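Local coordinates for zinc phosphodiesterase ELAC protein 1 (Homo sapiens, PDB 3ZWF), which cleaves the 3' end of tRNA precursors and removes 2',3'-cyclic phosphates during tRNA repair, as a two-zinc phosphodiesterase, at residues A[120-125]-A[151-156]; A[160-165]-A[172-177]; A[186-191]-A[245-250]; A[259-264]-A[296-301]. All coordinates share one frame; numbering follows the deposited sequence.

How the contacts relate
Contacts 1, 2 and 3 follow one another along the chain and across the fold. Contact 1 closes the edge of one sheet. Contact 2 lies about 10 Å from it, centre to centre, and the two meet where Tyr163 OH reaches Val122 O (2.8 Å). Contacts 2 and 3 share the second sheet, with Lys174 O and Ser188 N 2.8 Å apart. Contact 4 packs a helix pair against that sheet, its centre about 11 Å from that of contact 3. Contact 3 comes nearest the active site: residue Gly250 lies about 5 Å from the side chain of zinc ligand His60 and about 8 Å from a zinc ion. Contact 4 lies away from it.

Contact 1. Residues A[120-125]-A[151-156]; sequences ELVPTA and GRTILL
Glu120 and Leu121 pair with Thr153 and Ile154 as a short parallel ladder, and segments 120-125 and 151-156 run only 21° apart. Three backbone bonds hold it. Glu120 N donates to Arg152 O at 2.8 Å. Ile154 N returns a bond to Glu120 O at 2.7 Å, and that bond is almost straight (172°). Val122 N then donates to Ile154 O at 3.0 Å, after which the chains diverge. Further on, a water bridges the widening gap by donating to Val122 O and accepting from Leu156 N.

Strand 153-154 is the outermost strand, within this chain, of one of the two sheets in the metallo-beta-lactamase sandwich. Strand 116-121 is its inner neighbour. Leu121 and Ile154 share one face, where their CD1 atoms lie 4.2 Å apart. This face looks into the protein, and Leu165 of strand 163-167 packs on both side chains. Glu120 and Thr153 share the other face. Val122 packs beside Thr153. Its CG2, anti to the carbonyl carbon, meets Thr153 CG2 at 3.5 Å and Leu155 CD2 at 3.8 Å. The Val122 and Leu155 side chains lie side by side and point the same way.

The Glu120 chain is extended beyond CG and carries its carboxylate away from the backbone on the face it shares with Thr153. A water donates to Glu120 OE1 and also hydrogen-bonds Thr153 OG1, so it joins the polar ends of the two side chains. The other oxygen, Glu120 OE2, accepts from the backbone N atoms of Gly96 and Arg98, at the start of helix 97-107.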
loop_
_atom_site.group_PDB
_atom_site.type_symbol
_atom_site.label_atom_id
_atom_site.label_comp_id
_atom_site.label_asym_id
_atom_site.label_seq_id
_atom_site.Cartn_x
_atom_site.Cartn_y
_atom_site.Cartn_z
ATOM N N GLU A 120 17.880 -4.321 -11.170
ATOM C CA GLU A 120 18.262 -4.353 -9.771
ATOM C C GLU A 120 19.666 -3.840 -9.506
ATOM O O GLU A 120 20.600 -4.297 -10.138
ATOM C CB GLU A 120 18.130 -5.745 -9.198
ATOM C CG GLU A 120 16.674 -6.201 -9.131
ATOM C CD GLU A 120 16.476 -7.526 -8.416
ATOM O OE1 GLU A 120 17.328 -8.410 -8.467
ATOM O OE2 GLU A 120 15.391 -7.672 -7.772
ATOM N N LEU A 121 19.766 -2.955 -8.517
ATOM C CA LEU A 121 21.045 -2.455 -8.012
ATOM C C LEU A 121 21.577 -3.316 -6.893
ATOM O O LEU A 121 20.862 -3.618 -5.938
ATOM C CB LEU A 121 20.872 -1.036 -7.474
ATOM C CG LEU A 121 20.799 0.061 -8.542
ATOM C CD1 LEU A 121 19.578 0.000 -9.399
ATOM C CD2 LEU A 121 20.776 1.415 -7.753
ATOM N N VAL A 122 22.825 -3.745 -7.018
ATOM C CA VAL A 122 23.451 -4.629 -6.027
ATOM C C VAL A 122 24.186 -3.753 -5.016
ATOM O O VAL A 122 25.247 -3.116 -5.351
ATOM C CB VAL A 122 24.450 -5.658 -6.662
ATOM C CG1 VAL A 122 25.134 -6.488 -5.576
ATOM C CG2 VAL A 122 23.706 -6.556 -7.630
ATOM N N PRO A 123 23.677 -3.708 -3.787
ATOM C CA PRO A 123 24.345 -2.920 -2.768
ATOM C C PRO A 123 25.636 -3.561 -2.240
ATOM O O PRO A 123 25.927 -4.738 -2.490
ATOM C CB PRO A 123 23.304 -2.837 -1.674
ATOM C CG PRO A 123 22.540 -4.098 -1.826
ATOM C CD PRO A 123 22.510 -4.430 -3.251
ATOM N N THR A 124 26.403 -2.760 -1.516
ATOM C CA THR A 124 27.579 -3.262 -0.816
ATOM C C THR A 124 27.251 -3.308 0.680
ATOM O O THR A 124 26.414 -2.546 1.174
ATOM C CB THR A 124 28.846 -2.480 -1.121
ATOM O OG1 THR A 124 28.717 -1.134 -0.658
ATOM C CG2 THR A 124 29.125 -2.517 -2.622
ATOM N N ALA A 125 27.958 -4.199 1.373
ATOM C CA ALA A 125 27.696 -4.503 2.793
ATOM C C ALA A 125 27.959 -3.286 3.699
ATOM O O ALA A 125 27.333 -3.134 4.752
ATOM C CB ALA A 125 28.571 -5.703 3.236
ATOM N N GLY A 151 15.467 -7.841 -17.323
ATOM C CA GLY A 151 15.996 -6.994 -16.275
ATOM C C GLY A 151 17.464 -7.246 -16.074
ATOM O O GLY A 151 17.957 -8.351 -16.243
ATOM N N ARG A 152 18.158 -6.193 -15.695
ATOM C CA ARG A 152 19.588 -6.250 -15.460
ATOM C C ARG A 152 19.861 -6.376 -13.964
ATOM O O ARG A 152 19.021 -6.012 -13.132
ATOM C CB ARG A 152 20.238 -4.958 -15.988
ATOM C CG ARG A 152 20.127 -4.804 -17.501
ATOM C CD ARG A 152 21.123 -3.803 -18.046
ATOM N NE ARG A 152 20.623 -2.445 -17.882
ATOM C CZ ARG A 152 21.182 -1.479 -17.176
ATOM N NH1 ARG A 152 22.308 -1.663 -16.501
ATOM N NH2 ARG A 152 20.593 -0.302 -17.157
ATOM N N THR A 153 21.015 -6.926 -13.640
ATOM C CA THR A 153 21.625 -6.874 -12.308
ATOM C C THR A 153 22.846 -5.949 -12.403
ATOM O O THR A 153 23.841 -6.322 -13.012
ATOM C CB THR A 153 22.052 -8.293 -11.857
ATOM O OG1 THR A 153 20.871 -9.098 -11.691
ATOM C CG2 THR A 153 22.777 -8.280 -10.547
ATOM N N ILE A 154 22.727 -4.785 -11.780
ATOM C CA ILE A 154 23.617 -3.645 -11.975
ATOM C C ILE A 154 24.602 -3.574 -10.830
ATOM O O ILE A 154 24.225 -3.378 -9.671
ATOM C CB ILE A 154 22.887 -2.302 -12.099
ATOM C CG1 ILE A 154 21.799 -2.345 -13.184
ATOM C CG2 ILE A 154 23.893 -1.178 -12.428
ATOM C CD1 ILE A 154 20.986 -1.064 -13.259
ATOM N N LEU A 155 25.883 -3.652 -11.196
ATOM C CA LEU A 155 26.964 -3.677 -10.217
ATOM C C LEU A 155 27.538 -2.294 -10.022
ATOM O O LEU A 155 27.558 -1.479 -10.938
ATOM C CB LEU A 155 28.064 -4.658 -10.617
ATOM C CG LEU A 155 27.624 -6.083 -10.919
ATOM C CD1 LEU A 155 28.858 -6.979 -11.152
ATOM C CD2 LEU A 155 26.824 -6.678 -9.783
ATOM N N LEU A 156 28.050 -2.046 -8.826
ATOM C CA LEU A 156 28.829 -0.843 -8.579
ATOM C C LEU A 156 30.051 -0.829 -9.469
ATOM O O LEU A 156 30.747 -1.816 -9.589
ATOM C CB LEU A 156 29.282 -0.797 -7.124
ATOM C CG LEU A 156 30.023 0.480 -6.696
ATOM C CD1 LEU A 156 29.117 1.704 -6.600
ATOM C CD2 LEU A 156 30.742 0.201 -5.386
HETATM O O HOH W 1 19.220 -9.566 -9.566
HETATM O O HOH W 2 27.457 -3.916 -6.599
#

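Contact 2. Residues A[160-165]-A[172-177]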
loop_
_atom_site.group_PDB
_atom_site.type_symbol
_atom_site.label_atom_id
_atom_site.label_comp_id
_atom_site.label_asym_id
_atom_site.label_seq_id
_atom_site.Cartn_x
_atom_site.Cartn_y
_atom_site.Cartn_z
ATOM N N GLU A 160 34.344 4.408 -10.981
ATOM C CA GLU A 160 33.447 5.566 -10.818
ATOM C C GLU A 160 32.680 5.597 -9.471
ATOM O O GLU A 160 32.136 6.617 -9.083
ATOM C CB GLU A 160 32.415 5.573 -11.957
ATOM C CG GLU A 160 32.975 5.822 -13.375
ATOM C CD GLU A 160 32.184 6.865 -14.109
ATOM O OE1 GLU A 160 32.411 8.060 -13.846
ATOM O OE2 GLU A 160 31.321 6.488 -14.929
ATOM N N ASN A 161 32.636 4.467 -8.778
ATOM C CA ASN A 161 31.885 4.375 -7.509
ATOM C C ASN A 161 30.398 4.739 -7.681
ATOM O O ASN A 161 29.780 5.326 -6.794
ATOM C CB ASN A 161 32.560 5.234 -6.420
ATOM C CG ASN A 161 33.063 4.406 -5.252
ATOM O OD1 ASN A 161 32.743 4.697 -4.093
ATOM N ND2 ASN A 161 33.847 3.359 -5.548
ATOM N N SER A 162 29.847 4.353 -8.825
ATOM C CA SER A 162 28.437 4.602 -9.156
ATOM C C SER A 162 27.860 3.466 -9.980
ATOM O O SER A 162 28.591 2.591 -10.446
ATOM C CB SER A 162 28.290 5.929 -9.917
ATOM O OG SER A 162 28.869 5.832 -11.201
ATOM N N TYR A 163 26.543 3.501 -10.146
ATOM C CA TYR A 163 25.811 2.539 -10.958
ATOM C C TYR A 163 25.258 3.282 -12.160
ATOM O O TYR A 163 24.533 4.278 -11.990
ATOM C CB TYR A 163 24.615 1.951 -10.198
ATOM C CG TYR A 163 24.940 1.300 -8.873
ATOM C CD1 TYR A 163 25.138 2.068 -7.737
ATOM C CD2 TYR A 163 24.999 -0.087 -8.730
ATOM C CE1 TYR A 163 25.430 1.477 -6.515
ATOM C CE2 TYR A 163 25.321 -0.669 -7.505
ATOM C CZ TYR A 163 25.522 0.124 -6.414
ATOM O OH TYR A 163 25.830 -0.430 -5.207
ATOM N N LEU A 164 25.544 2.784 -13.365
ATOM C CA LEU A 164 24.995 3.395 -14.581
ATOM C C LEU A 164 23.614 2.835 -14.820
ATOM O O LEU A 164 23.446 1.634 -15.000
ATOM C CB LEU A 164 25.888 3.161 -15.813
ATOM C CG LEU A 164 25.418 3.867 -17.100
ATOM C CD1 LEU A 164 25.240 5.390 -16.893
ATOM C CD2 LEU A 164 26.371 3.570 -18.249
ATOM N N LEU A 165 22.602 3.698 -14.750
ATOM C CA LEU A 165 21.230 3.241 -14.985
ATOM C C LEU A 165 20.944 3.314 -16.494
ATOM O O LEU A 165 20.610 2.301 -17.124
ATOM C CB LEU A 165 20.240 4.001 -14.130
ATOM C CG LEU A 165 20.540 3.935 -12.622
ATOM C CD1 LEU A 165 19.325 4.437 -11.755
ATOM C CD2 LEU A 165 20.986 2.500 -12.171
ATOM N N VAL A 172 21.706 11.392 -18.742
ATOM C CA VAL A 172 22.513 10.344 -18.095
ATOM C C VAL A 172 22.019 10.239 -16.670
ATOM O O VAL A 172 22.010 11.249 -15.939
ATOM C CB VAL A 172 24.017 10.670 -18.048
ATOM C CG1 VAL A 172 24.787 9.438 -17.605
ATOM C CG2 VAL A 172 24.490 11.106 -19.374
ATOM N N VAL A 173 21.597 9.034 -16.287
ATOM C CA VAL A 173 21.110 8.765 -14.932
ATOM C C VAL A 173 21.940 7.682 -14.244
ATOM O O VAL A 173 22.212 6.615 -14.814
ATOM C CB VAL A 173 19.605 8.418 -14.911
ATOM C CG1 VAL A 173 19.102 8.191 -13.492
ATOM C CG2 VAL A 173 18.829 9.524 -15.591
ATOM N N LYS A 174 22.389 8.001 -13.032
ATOM C CA LYS A 174 23.261 7.131 -12.246
ATOM C C LYS A 174 22.739 7.033 -10.841
ATOM O O LYS A 174 22.007 7.918 -10.402
ATOM C CB LYS A 174 24.704 7.656 -12.233
ATOM C CG LYS A 174 25.351 7.654 -13.588
ATOM C CD LYS A 174 26.735 8.250 -13.559
ATOM C CE LYS A 174 27.377 8.031 -14.898
ATOM N NZ LYS A 174 28.670 8.719 -14.872
ATOM N N ALA A 175 23.094 5.945 -10.158
ATOM C CA ALA A 175 22.829 5.804 -8.723
ATOM C C ALA A 175 24.166 5.782 -7.973
ATOM O O ALA A 175 25.227 5.465 -8.525
ATOM C CB ALA A 175 22.027 4.559 -8.419
ATOM N N PHE A 176 24.093 6.128 -6.704
ATOM C CA PHE A 176 25.240 6.051 -5.811
ATOM C C PHE A 176 24.797 5.582 -4.424
ATOM O O PHE A 176 23.617 5.639 -4.076
ATOM C CB PHE A 176 26.006 7.384 -5.735
ATOM C CG PHE A 176 25.151 8.595 -5.377
ATOM C CD1 PHE A 176 24.402 9.257 -6.328
ATOM C CD2 PHE A 176 25.092 9.048 -4.066
ATOM C CE1 PHE A 176 23.621 10.323 -5.987
ATOM C CE2 PHE A 176 24.328 10.163 -3.705
ATOM C CZ PHE A 176 23.583 10.809 -4.677
ATOM N N ARG A 177 25.769 5.128 -3.649
ATOM C CA ARG A 177 25.511 4.444 -2.395
ATOM C C ARG A 177 25.409 5.429 -1.238
ATOM O O ARG A 177 26.258 6.348 -1.091
ATOM C CB ARG A 177 26.605 3.439 -2.079
ATOM C CG ARG A 177 26.737 2.321 -3.122
ATOM C CD ARG A 177 27.952 1.460 -2.824
ATOM N NE ARG A 177 29.162 2.242 -2.972
ATOM C CZ ARG A 177 30.335 1.954 -2.428
ATOM N NH1 ARG A 177 30.496 0.867 -1.682
ATOM N NH2 ARG A 177 31.367 2.764 -2.638
HETATM O O HOH W 3 28.558 4.832 -4.419
#
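Tyr163 and Ala175 form an antiparallel hydrogen-bonded pair in the beta hairpin made by strands 163-167 and 171-179, at the end far from its turn. Tyr163 N donates to Ala175 O at 2.9 Å, and Ala175 N donates to Tyr163 O, also at 2.9 Å. The small Ala175 leaves room for large partners. Tyr163 CD1 lies 4.0 Å from Ala175 CB. CG rests beside the backbone N of Tyr163 (chi1 -56°), and the ring runs along strand 171-179 with its edge to Ala175 O. Further out, the Arg177 CG methylene meets the same ring edge, 3.7 Å from Tyr163 CE1. Leu165 fills the other flank of Ala175, and its CD1 also touches Val173 CG1 at 4.1 Å.

On the opposite face the bumps are Leu164 and Lys174. Leu164 CD1 touches Val172 CG1 and also the extended lysine chain, 3.9 Å from Lys174 CE. Asn161 and Ser162 both face Asp157, a G1 beta bulge.

The polar contacts gather at this end. Asn161 OD1 takes a weak, bent hydrogen bond from Arg177 NH2 (2.8 Å, 127°), with the amide and guanidinium planes 80° apart. A water links the same two residues, donating to Asn161 O and accepting from Arg177 N and NE. Thr124 takes the other arm of the guanidinium, NH1. A weak salt bridge joins Glu160 OE2 to Lys174 NZ at 3.5 Å. Glu160 and Asn161 are poorly ordered, so these polar side-chain links are probably loose. The backbone bonds and the apolar side chains around Ala175 probably give the hairpin most of its hold.

Contact 3. Residues A[186-191]-A[245-250]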
loop_
_atom_site.group_PDB
_atom_site.type_symbol
_atom_site.label_atom_id
_atom_site.label_comp_id
_atom_site.label_asym_id
_atom_site.label_seq_id
_atom_site.Cartn_x
_atom_site.Cartn_y
_atom_site.Cartn_z
ATOM N N GLY A 186 21.056 7.025 -3.713
ATOM C CA GLY A 186 20.713 8.279 -4.326
ATOM C C GLY A 186 20.809 8.197 -5.844
ATOM O O GLY A 186 21.506 7.316 -6.419
ATOM N N PHE A 187 20.092 9.086 -6.501
ATOM C CA PHE A 187 20.013 9.118 -7.944
ATOM C C PHE A 187 20.395 10.491 -8.437
ATOM O O PHE A 187 19.962 11.515 -7.881
ATOM C CB PHE A 187 18.622 8.768 -8.442
ATOM C CG PHE A 187 18.165 7.390 -8.025
ATOM C CD1 PHE A 187 18.614 6.272 -8.681
ATOM C CD2 PHE A 187 17.303 7.242 -6.948
ATOM C CE1 PHE A 187 18.217 5.000 -8.295
ATOM C CE2 PHE A 187 16.905 5.972 -6.549
ATOM C CZ PHE A 187 17.359 4.842 -7.230
ATOM N N SER A 188 21.245 10.484 -9.469
ATOM C CA SER A 188 21.654 11.677 -10.155
ATOM C C SER A 188 21.066 11.698 -11.564
ATOM O O SER A 188 21.303 10.775 -12.355
ATOM C CB SER A 188 23.178 11.686 -10.285
ATOM O OG SER A 188 23.597 12.800 -11.051
ATOM N N VAL A 189 20.360 12.771 -11.896
ATOM C CA VAL A 189 19.813 12.941 -13.233
ATOM C C VAL A 189 20.477 14.148 -13.891
ATOM O O VAL A 189 20.351 15.285 -13.404
ATOM C CB VAL A 189 18.274 13.130 -13.214
ATOM C CG1 VAL A 189 17.759 13.385 -14.647
ATOM C CG2 VAL A 189 17.581 11.898 -12.562
ATOM N N VAL A 190 21.173 13.888 -14.986
ATOM C CA VAL A 190 21.821 14.957 -15.756
ATOM C C VAL A 190 21.182 15.068 -17.130
ATOM O O VAL A 190 21.150 14.119 -17.899
ATOM C CB VAL A 190 23.350 14.750 -15.874
ATOM C CG1 VAL A 190 23.961 15.714 -16.914
ATOM C CG2 VAL A 190 24.014 14.953 -14.519
ATOM N N GLU A 191 20.663 16.250 -17.414
ATOM C CA GLU A 191 20.156 16.582 -18.732
ATOM C C GLU A 191 21.349 16.993 -19.595
ATOM O O GLU A 191 22.261 17.674 -19.118
ATOM C CB GLU A 191 19.148 17.722 -18.621
ATOM C CG GLU A 191 18.558 18.205 -19.944
ATOM C CD GLU A 191 17.915 19.591 -19.827
ATOM O OE1 GLU A 191 18.516 20.505 -19.202
ATOM O OE2 GLU A 191 16.801 19.758 -20.370
ATOM N N LYS A 245 20.877 19.474 -13.548
ATOM C CA LYS A 245 21.227 18.314 -12.720
ATOM C C LYS A 245 20.319 18.298 -11.491
ATOM O O LYS A 245 20.276 19.246 -10.715
ATOM C CB LYS A 245 22.697 18.345 -12.285
ATOM C CG LYS A 245 23.055 17.258 -11.275
ATOM C CD LYS A 245 24.499 17.357 -10.767
ATOM C CE LYS A 245 25.527 16.941 -11.778
ATOM N NZ LYS A 245 26.917 16.933 -11.181
ATOM N N ILE A 246 19.597 17.187 -11.354
ATOM C CA ILE A 246 18.714 16.939 -10.225
ATOM C C ILE A 246 19.189 15.682 -9.493
ATOM O O ILE A 246 19.368 14.650 -10.113
ATOM C CB ILE A 246 17.294 16.627 -10.678
ATOM C CG1 ILE A 246 16.788 17.715 -11.626
ATOM C CG2 ILE A 246 16.387 16.533 -9.459
ATOM C CD1 ILE A 246 16.609 19.025 -11.010
ATOM N N CYS A 247 19.436 15.820 -8.194
ATOM C CA CYS A 247 19.874 14.707 -7.352
ATOM C C CYS A 247 18.852 14.482 -6.232
ATOM O O CYS A 247 18.457 15.406 -5.547
ATOM C CB CYS A 247 21.219 14.993 -6.736
ATOM S SG CYS A 247 22.491 15.103 -8.019
ATOM N N ILE A 248 18.460 13.232 -6.087
ATOM C CA ILE A 248 17.408 12.828 -5.147
ATOM C C ILE A 248 17.989 11.703 -4.313
ATOM O O ILE A 248 18.316 10.631 -4.867
ATOM C CB ILE A 248 16.176 12.325 -5.919
ATOM C CG1 ILE A 248 15.667 13.451 -6.848
ATOM C CG2 ILE A 248 15.060 11.932 -4.912
ATOM C CD1 ILE A 248 14.541 13.056 -7.736
ATOM N N LEU A 249 18.160 11.947 -3.013
ATOM C CA LEU A 249 18.777 10.968 -2.123
ATOM C C LEU A 249 17.732 10.253 -1.261
ATOM O O LEU A 249 16.871 10.922 -0.667
ATOM C CB LEU A 249 19.794 11.586 -1.197
ATOM C CG LEU A 249 21.176 11.920 -1.763
ATOM C CD1 LEU A 249 21.094 13.005 -2.822
ATOM C CD2 LEU A 249 22.093 12.314 -0.602
ATOM N N GLY A 250 17.831 8.929 -1.196
ATOM C CA GLY A 250 17.042 8.141 -0.227
ATOM C C GLY A 250 17.428 8.428 1.219
ATOM O O GLY A 250 18.384 9.181 1.517
#
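Phe187 and Ile248 belong to two neighbouring antiparallel strands, 184-191 and 245-249, in the second sheet of the metallo-beta-lactamase fold. Strand 245-249 leads through Gly250 into Asp251, which binds both zinc ions. Between the two strands, residues 194-241 were not modelled. In other members of the RNase Z family a flexible arm that helps bind tRNA is inserted into this fold, and the disordered region is probably its counterpart.

The ladder is regular. Phe187 N donates to Ile248 O at 2.9 Å, and Ile248 N donates back to Phe187 O at 2.9 Å. Two residues on, Val189 and Ile246 repeat the exchange, with Val189 N to Ile246 O at 2.8 Å. The strands come closest at Gly186, whose CA is 4.0 Å from Leu249 CA. The glycine has no side chain, which allows this approach.

Phe187, Val189, Ile246 and Ile248 line one face. It turns to the other sheet: Phe187 meets the Phe57 ring edge-to-face, and Phe33 packs on Val189 and Ile248. Here the Val189 and Ile246 CB atoms are 4.4 Å apart.

Ser188, Val190, Lys245, Cys247 and Leu249 line the other face. Cys247 SG sits beside the backbone N of its own residue (chi1 -65°) and comes within 4.0 Å of Ser188 OG. Cys264 packs on Cys247. The Lys245 chain bends at chi3 (-73°), and its NZ donates to Phe265 O and Leu263 O. Just past that bend, Lys245 CE rests 3.7 Å from Val190 CG2, where the two side chains cross at a slant.

Contact 4. Residues A[259-264]-A[296-301]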
loop_
_atom_site.group_PDB
_atom_site.type_symbol
_atom_site.label_atom_id
_atom_site.label_comp_id
_atom_site.label_asym_id
_atom_site.label_seq_id
_atom_site.Cartn_x
_atom_site.Cartn_y
_atom_site.Cartn_z
ATOM N N GLY A 259 31.769 8.488 -4.528
ATOM C CA GLY A 259 30.839 8.424 -5.679
ATOM C C GLY A 259 29.714 9.459 -5.645
ATOM O O GLY A 259 29.325 10.033 -6.673
ATOM N N GLY A 260 29.201 9.701 -4.447
ATOM C CA GLY A 260 28.055 10.594 -4.244
ATOM C C GLY A 260 28.360 12.079 -4.301
ATOM O O GLY A 260 27.615 12.860 -4.897
ATOM N N VAL A 261 29.439 12.492 -3.660
ATOM C CA VAL A 261 29.816 13.911 -3.690
ATOM C C VAL A 261 30.097 14.385 -5.124
ATOM O O VAL A 261 29.749 15.527 -5.527
ATOM C CB VAL A 261 31.028 14.215 -2.778
ATOM C CG1 VAL A 261 31.181 15.714 -2.610
ATOM C CG2 VAL A 261 30.871 13.531 -1.419
ATOM N N LYS A 262 30.728 13.487 -5.888
ATOM C CA LYS A 262 31.137 13.783 -7.255
ATOM C C LYS A 262 29.910 13.910 -8.150
ATOM O O LYS A 262 29.824 14.816 -8.959
ATOM C CB LYS A 262 32.099 12.705 -7.794
ATOM N N LEU A 263 28.951 13.000 -7.982
ATOM C CA LEU A 263 27.752 13.000 -8.824
ATOM C C LEU A 263 26.805 14.157 -8.555
ATOM O O LEU A 263 26.101 14.593 -9.451
ATOM C CB LEU A 263 26.985 11.699 -8.660
ATOM C CG LEU A 263 27.513 10.558 -9.544
ATOM C CD1 LEU A 263 26.775 9.269 -9.228
ATOM C CD2 LEU A 263 27.451 10.906 -11.035
ATOM N N CYS A 264 26.827 14.654 -7.331
ATOM C CA CYS A 264 25.911 15.732 -6.904
ATOM C C CYS A 264 26.479 17.115 -7.101
ATOM O O CYS A 264 25.804 18.101 -6.784
ATOM C CB CYS A 264 25.523 15.564 -5.441
ATOM S SG CYS A 264 24.483 14.124 -5.116
ATOM N N ALA A 296 22.428 20.196 5.159
ATOM C CA ALA A 296 22.956 21.505 4.762
ATOM C C ALA A 296 24.467 21.423 4.502
ATOM O O ALA A 296 24.995 22.012 3.564
ATOM C CB ALA A 296 22.651 22.556 5.838
ATOM N N THR A 297 25.142 20.659 5.349
ATOM C CA THR A 297 26.575 20.481 5.246
ATOM C C THR A 297 26.904 19.712 3.956
ATOM O O THR A 297 27.859 20.064 3.216
ATOM C CB THR A 297 27.106 19.735 6.480
ATOM O OG1 THR A 297 26.966 20.560 7.629
ATOM C CG2 THR A 297 28.612 19.390 6.317
ATOM N N PHE A 298 26.121 18.677 3.661
ATOM C CA PHE A 298 26.290 17.950 2.388
ATOM C C PHE A 298 26.000 18.836 1.162
ATOM O O PHE A 298 26.740 18.800 0.175
ATOM C CB PHE A 298 25.438 16.683 2.321
ATOM C CG PHE A 298 25.604 15.939 1.041
ATOM C CD1 PHE A 298 26.812 15.289 0.748
ATOM C CD2 PHE A 298 24.606 15.948 0.086
ATOM C CE1 PHE A 298 26.970 14.597 -0.442
ATOM C CE2 PHE A 298 24.749 15.222 -1.100
ATOM C CZ PHE A 298 25.932 14.562 -1.367
ATOM N N ALA A 299 24.931 19.634 1.240
ATOM C CA ALA A 299 24.586 20.572 0.147
ATOM C C ALA A 299 25.702 21.590 -0.128
ATOM O O ALA A 299 26.028 21.886 -1.286
ATOM C CB ALA A 299 23.318 21.324 0.454
ATOM N N LYS A 300 26.293 22.085 0.951
ATOM C CA LYS A 300 27.449 23.026 0.873
ATOM C C LYS A 300 28.677 22.332 0.280
ATOM O O LYS A 300 29.386 22.878 -0.575
ATOM C CB LYS A 300 27.734 23.612 2.270
ATOM C CG LYS A 300 26.795 24.750 2.655
ATOM N N LEU A 301 28.931 21.104 0.707
ATOM C CA LEU A 301 30.070 20.341 0.197
ATOM C C LEU A 301 29.967 20.087 -1.327
ATOM O O LEU A 301 30.983 20.201 -2.045
ATOM C CB LEU A 301 30.245 19.047 0.978
ATOM C CG LEU A 301 31.444 18.151 0.691
ATOM C CD1 LEU A 301 32.749 18.802 1.125
ATOM C CD2 LEU A 301 31.240 16.782 1.365
#
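Phe298 reaches from helix 292-301 toward helix 259-263 and meets Gly260, Val261 and Cys264. The axes of the two short segments come no closer than 10.5 Å, and their directions differ by 61°, so side chains must span the gap. The bond to CB does not itself point at helix 259-263. The torsion that places CG opposite the backbone N (chi1 -180°) then swings the ring toward helix 259-263. CG carries the ring forward, and the contacts start at its far atoms. CE1 lies 4.2 Å from Val261 CG2, and these two side chains slide past each other in opposite directions. On the other side of the tip, CE2 comes close to Cys264 SG. CZ, at the tip, is 4.0 Å from the same sulfur and 4.3 Å from Gly260 O.

All three partners meet the ring near its plane, so helix 259-263 sees an edge and not a face. The sulfur lies 5.2 Å from the ring centroid and 82° off its normal, a Cys sulfur-aromatic contact at the ring edge.

Leu301, one turn after Phe298, adds a second touch. Its CG lies 4.1 Å from Val261 CG1, and the two side chains cross at about a right angle. This pair sits nearer the surface, while Phe298 and Cys264 are buried.

Both helices lie over the second sheet. Phe298 rests on Leu270 and His272 of strand 269-273 and on Leu249 of strand 245-249. Cys264 touches Phe176 of strand 171-179, so the helix pair spans several neighbouring strands.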